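Local coordinates for protein diaminopimelate decarboxylase (Aquifex aeolicus, PDB 2P3E) that probably catalyses the pyridoxal phosphate-dependent decarboxylation of meso-diaminopimelate to L-lysine, the closing step of the diaminopimelate pathway, at residues Ile317-Ser320 with Tyr325-Ile328; Ala341-Pro346 with Arg358-Val363. All blocks are in the same frame, centred on the assembly; numbering follows the deposited sequence.

Contact 1. Residues Ile317-Ser320 with Tyr325-Ile328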
loop_
_atom_site.group_PDB
_atom_site.type_symbol
_atom_site.label_atom_id
_atom_site.label_comp_id
_atom_site.label_asym_id
_atom_site.label_seq_id
_atom_site.Cartn_x
_atom_site.Cartn_y
_atom_site.Cartn_z
ATOM N N ILE B 317 -1.823 -6.779 -2.009
ATOM C CA ILE B 317 -0.389 -6.493 -2.055
ATOM C C ILE B 317 0.485 -7.685 -1.640
ATOM O O ILE B 317 1.692 -7.667 -1.847
ATOM C CB ILE B 317 -0.071 -5.247 -1.181
ATOM C CG1 ILE B 317 1.224 -4.553 -1.658
ATOM C CG2 ILE B 317 -0.067 -5.623 0.321
ATOM C CD1 ILE B 317 1.415 -3.123 -1.032
ATOM N N ARG B 318 -0.119 -8.714 -1.040
ATOM C CA ARG B 318 0.663 -9.773 -0.380
ATOM C C ARG B 318 1.640 -10.516 -1.333
ATOM O O ARG B 318 2.804 -10.718 -0.960
ATOM C CB ARG B 318 -0.251 -10.741 0.387
ATOM C CG ARG B 318 -1.121 -10.049 1.470
ATOM C CD ARG B 318 -1.851 -11.063 2.357
ATOM N NE ARG B 318 -0.922 -11.751 3.251
ATOM C CZ ARG B 318 -0.545 -13.024 3.128
ATOM N NH1 ARG B 318 -1.019 -13.788 2.151
ATOM N NH2 ARG B 318 0.304 -13.542 4.002
ATOM N N PRO B 319 1.176 -10.952 -2.537
ATOM C CA PRO B 319 2.124 -11.595 -3.469
ATOM C C PRO B 319 3.341 -10.705 -3.779
ATOM O O PRO B 319 4.478 -11.161 -3.642
ATOM C CB PRO B 319 1.280 -11.826 -4.723
ATOM C CG PRO B 319 -0.117 -12.002 -4.173
ATOM C CD PRO B 319 -0.195 -10.966 -3.094
ATOM N N SER B 320 3.089 -9.447 -4.128
ATOM C CA SER B 320 4.141 -8.501 -4.515
ATOM C C SER B 320 5.182 -8.274 -3.423
ATOM O O SER B 320 6.387 -8.369 -3.678
ATOM C CB SER B 320 3.525 -7.152 -4.910
ATOM O OG SER B 320 4.540 -6.248 -5.329
ATOM N N TYR B 325 1.801 -16.766 -1.353
ATOM C CA TYR B 325 0.979 -17.639 -2.163
ATOM C C TYR B 325 -0.511 -17.397 -1.861
ATOM O O TYR B 325 -0.975 -17.543 -0.710
ATOM C CB TYR B 325 1.339 -19.125 -1.898
ATOM C CG TYR B 325 0.576 -20.097 -2.780
ATOM C CD1 TYR B 325 1.187 -20.708 -3.882
ATOM C CD2 TYR B 325 -0.774 -20.372 -2.544
ATOM C CE1 TYR B 325 0.472 -21.564 -4.710
ATOM C CE2 TYR B 325 -1.487 -21.246 -3.360
ATOM C CZ TYR B 325 -0.856 -21.834 -4.435
ATOM O OH TYR B 325 -1.573 -22.683 -5.236
ATOM N N HIS B 326 -1.248 -17.037 -2.904
ATOM C CA HIS B 326 -2.706 -17.097 -2.919
ATOM C C HIS B 326 -3.129 -18.049 -4.046
ATOM O O HIS B 326 -2.660 -17.919 -5.175
ATOM C CB HIS B 326 -3.313 -15.708 -3.170
ATOM C CG HIS B 326 -3.204 -14.787 -1.993
ATOM N ND1 HIS B 326 -4.260 -14.538 -1.144
ATOM C CD2 HIS B 326 -2.156 -14.066 -1.518
ATOM C CE1 HIS B 326 -3.866 -13.712 -0.184
ATOM N NE2 HIS B 326 -2.598 -13.408 -0.392
ATOM N N HIS B 327 -4.004 -18.987 -3.720
ATOM C CA HIS B 327 -4.557 -19.908 -4.708
ATOM C C HIS B 327 -5.454 -19.135 -5.677
ATOM O O HIS B 327 -6.262 -18.293 -5.260
ATOM C CB HIS B 327 -5.311 -21.044 -4.021
ATOM C CG HIS B 327 -5.491 -22.268 -4.880
ATOM N ND1 HIS B 327 -4.432 -22.961 -5.418
ATOM C CD2 HIS B 327 -6.609 -22.928 -5.271
ATOM C CE1 HIS B 327 -4.886 -23.986 -6.125
ATOM N NE2 HIS B 327 -6.205 -23.997 -6.039
ATOM N N ILE B 328 -5.260 -19.386 -6.974
ATOM C CA ILE B 328 -6.027 -18.701 -8.025
ATOM C C ILE B 328 -6.697 -19.743 -8.939
ATOM O O ILE B 328 -6.016 -20.622 -9.477
ATOM C CB ILE B 328 -5.155 -17.724 -8.864
ATOM C CG1 ILE B 328 -4.469 -16.690 -7.933
ATOM C CG2 ILE B 328 -6.001 -17.033 -9.937
ATOM C CD1 ILE B 328 -3.586 -15.673 -8.640
HETATM O O HOH W 1 0.280 -16.450 1.663
#

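Contact 2. Residues Ala341-Pro346 with Arg358-Val363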
loop_
_atom_site.group_PDB
_atom_site.type_symbol
_atom_site.label_atom_id
_atom_site.label_comp_id
_atom_site.label_asym_id
_atom_site.label_seq_id
_atom_site.Cartn_x
_atom_site.Cartn_y
_atom_site.Cartn_z
ATOM N N ALA B 341 1.863 -19.801 -15.999
ATOM C CA ALA B 341 1.734 -18.383 -16.319
ATOM C C ALA B 341 2.112 -17.489 -15.149
ATOM O O ALA B 341 2.046 -17.907 -13.982
ATOM C CB ALA B 341 0.294 -18.078 -16.764
ATOM N N ASP B 342 2.543 -16.268 -15.481
ATOM C CA ASP B 342 2.574 -15.162 -14.528
ATOM C C ASP B 342 1.231 -14.444 -14.608
ATOM O O ASP B 342 0.802 -14.021 -15.688
ATOM C CB ASP B 342 3.680 -14.170 -14.869
ATOM C CG ASP B 342 5.073 -14.677 -14.510
ATOM O OD1 ASP B 342 5.249 -15.849 -14.078
ATOM O OD2 ASP B 342 5.998 -13.856 -14.637
ATOM N N ILE B 343 0.567 -14.299 -13.465
ATOM C CA ILE B 343 -0.734 -13.628 -13.435
ATOM C C ILE B 343 -0.437 -12.265 -12.851
ATOM O O ILE B 343 -0.074 -12.143 -11.683
ATOM C CB ILE B 343 -1.765 -14.412 -12.597
ATOM C CG1 ILE B 343 -1.966 -15.802 -13.219
ATOM C CG2 ILE B 343 -3.135 -13.626 -12.510
ATOM C CD1 ILE B 343 -2.673 -16.770 -12.310
ATOM N N VAL B 344 -0.539 -11.245 -13.691
ATOM C CA VAL B 344 0.002 -9.931 -13.340
ATOM C C VAL B 344 -1.085 -8.854 -13.478
ATOM O O VAL B 344 -2.025 -9.012 -14.251
ATOM C CB VAL B 344 1.220 -9.589 -14.235
ATOM C CG1 VAL B 344 2.364 -10.620 -14.021
ATOM C CG2 VAL B 344 0.811 -9.539 -15.711
ATOM N N GLY B 345 -0.928 -7.759 -12.747
ATOM C CA GLY B 345 -1.969 -6.742 -12.705
ATOM C C GLY B 345 -1.703 -5.554 -13.601
ATOM O O GLY B 345 -0.796 -5.592 -14.432
ATOM N N PRO B 346 -2.494 -4.481 -13.423
ATOM C CA PRO B 346 -2.467 -3.277 -14.251
ATOM C C PRO B 346 -1.373 -2.266 -13.845
ATOM O O PRO B 346 -1.052 -1.366 -14.623
ATOM C CB PRO B 346 -3.862 -2.673 -14.008
ATOM C CG PRO B 346 -4.176 -3.048 -12.602
ATOM C CD PRO B 346 -3.509 -4.391 -12.355
ATOM N N ARG B 358 2.757 -20.040 -12.240
ATOM C CA ARG B 358 1.675 -20.788 -11.635
ATOM C C ARG B 358 0.885 -21.568 -12.670
ATOM O O ARG B 358 0.567 -21.044 -13.755
ATOM C CB ARG B 358 0.734 -19.848 -10.868
ATOM C CG ARG B 358 -0.362 -20.552 -10.079
ATOM C CD ARG B 358 0.130 -21.154 -8.733
ATOM N NE ARG B 358 0.811 -20.158 -7.890
ATOM C CZ ARG B 358 0.181 -19.265 -7.128
ATOM N NH1 ARG B 358 -1.148 -19.250 -7.069
ATOM N NH2 ARG B 358 0.877 -18.378 -6.408
ATOM N N GLU B 359 0.538 -22.803 -12.316
ATOM C CA GLU B 359 -0.319 -23.638 -13.146
ATOM C C GLU B 359 -1.761 -23.159 -13.042
ATOM O O GLU B 359 -2.288 -22.949 -11.937
ATOM C CB GLU B 359 -0.232 -25.104 -12.714
ATOM C CG GLU B 359 1.019 -25.818 -13.227
ATOM C CD GLU B 359 0.927 -26.250 -14.689
ATOM O OE1 GLU B 359 -0.061 -25.901 -15.392
ATOM O OE2 GLU B 359 1.865 -26.947 -15.138
ATOM N N ILE B 360 -2.378 -22.969 -14.200
ATOM C CA ILE B 360 -3.755 -22.517 -14.271
ATOM C C ILE B 360 -4.359 -22.921 -15.610
ATOM O O ILE B 360 -3.662 -22.960 -16.623
ATOM C CB ILE B 360 -3.861 -20.976 -14.089
ATOM C CG1 ILE B 360 -5.320 -20.557 -13.874
ATOM C CG2 ILE B 360 -3.203 -20.231 -15.261
ATOM C CD1 ILE B 360 -5.486 -19.078 -13.484
ATOM N N GLU B 361 -5.647 -23.242 -15.586
ATOM C CA GLU B 361 -6.430 -23.490 -16.791
ATOM C C GLU B 361 -6.223 -22.311 -17.720
ATOM O O GLU B 361 -6.175 -21.147 -17.270
ATOM C CB GLU B 361 -7.893 -23.588 -16.403
ATOM C CG GLU B 361 -8.701 -24.593 -17.164
ATOM C CD GLU B 361 -10.092 -24.770 -16.577
ATOM O OE1 GLU B 361 -10.223 -25.202 -15.404
ATOM O OE2 GLU B 361 -11.055 -24.481 -17.303
ATOM N N GLU B 362 -6.044 -22.605 -19.007
ATOM C CA GLU B 362 -5.950 -21.568 -20.009
ATOM C C GLU B 362 -7.234 -20.750 -19.883
ATOM O O GLU B 362 -8.333 -21.324 -19.824
ATOM C CB GLU B 362 -5.835 -22.168 -21.419
ATOM C CG GLU B 362 -4.457 -22.696 -21.752
ATOM C CD GLU B 362 -4.348 -23.242 -23.169
ATOM O OE1 GLU B 362 -5.376 -23.643 -23.751
ATOM O OE2 GLU B 362 -3.221 -23.264 -23.698
ATOM N N VAL B 363 -7.087 -19.437 -19.769
ATOM C CA VAL B 363 -8.229 -18.526 -19.681
ATOM C C VAL B 363 -8.086 -17.471 -20.760
ATOM O O VAL B 363 -6.981 -17.193 -21.208
ATOM C CB VAL B 363 -8.339 -17.851 -18.283
ATOM C CG1 VAL B 363 -8.887 -18.848 -17.246
ATOM C CG2 VAL B 363 -6.984 -17.249 -17.843
#

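Contact 1. Residues Ile317-Ser320 with Tyr325-Ile328
Arg318 and Pro319 of helix 318-322 face the extended segment that brings in His326, and the backbones come nearest where the CA atoms of Pro319 and Tyr325 lie 6.3 Å apart. His326 takes both neighbours at one end of its ring. Arg318 crosses it at about a right angle: CD lies at the ring edge, in the ring plane, 3.7 Å from His326 NE2. A bend at chi3 (71°) then turns the guanidinium back, so that NE2 sits at its edge, 3.0 Å from Arg318 NH1, with the two planes 70° apart. Pro319 CG rests 3.9 Å from His326 CD2. The same Arg318 NH1 gives a hydrogen bond to a water (3.0 Å), which donates in turn to Tyr325 O. At the other side of the imidazole, ND1 is hydrogen-bonded to Leu372 O, which helps to hold the ring's rotation. A leucine in place of Arg318 would probably leave the water without its donor and His326 NE2 without its polar neighbour. Arg318 probably binds substrate, as does nearby Arg282; the water and the adjacent imidazole are then likely second-shell groups that help to place the guanidinium.

Contact 2. Residues Ala341-Pro346 with Arg358-Val363
Ala341 and Arg358 form an antiparallel hydrogen-bonded pair, the one beta bridge between two segments whose local strand axes cross at 84°. Both backbone bonds of the pair are made: Arg358 N gives to Ala341 O over 2.8 Å, nearly straight at 170°, and Ala341 N gives to Arg358 O over 2.9 Å, somewhat more bent. Two residues beyond the bridge on each segment, Ile343 and Ile360 meet through their side chains, reaching toward each other tip to tip with their CD1 atoms 3.8 Å apart. Ile360 puts CG1 opposite its backbone N (chi1 -168°), which extends the ethyl arm to this meeting and leaves CG2 4.4 Å from Ala341 CB. Ile307 of strand 304-309 packs on Ala341 and Ile360, and Ile328 on both isoleucines, completing an apolar cluster. The contact is thus structural packing within the mixed beta sheet outside the barrel. Arg358 keeps only its CB near the bridge, 3.9 Å from Ala341 O; the chain bends twice and carries the guanidinium off, where NH1 is hydrogen-bonded to His326 O and the group makes a cation-pi contact with Tyr325. Asp342, on the other side of its strand, accepts from Asp357 N through OD1 and so holds the residue just before Arg358. At the far end of 341-346, Gly345 O receives a hydrogen bond from Lys175 of the second subunit. The chemistry is divided: two backbone bonds fix the register at Ala341 and Arg358, buried aliphatic tips join the segments beyond that pair, and the charged end of Arg358 is led away from this core to polar and aromatic partners.

In the fold
Strand 36-40, near the N terminus, enters the mixed sheet, the chain then builds the pyridoxal-binding TIM-type barrel, and from strand 289-301 it returns to that sheet, where both contacts lie. Contact 1 closes a short loop around the rest of helix 318-322; contact 2 opens afterwards and closes a longer excursion between strands 338-344 and 358-361, so the two follow in series, neither nested nor crossed. Their centres are 12 Å apart, yet they touch: Ile328 CD1 lies 3.9 Å from Ile343 CD1, and Arg358 reaches the 325-328 segment from contact 2. Strand 328-330, beginning at Ile328, thereby ties the helix carrying a probable substrate-binding arginine to the sheet, whose 338-344 strand continues toward the second subunit.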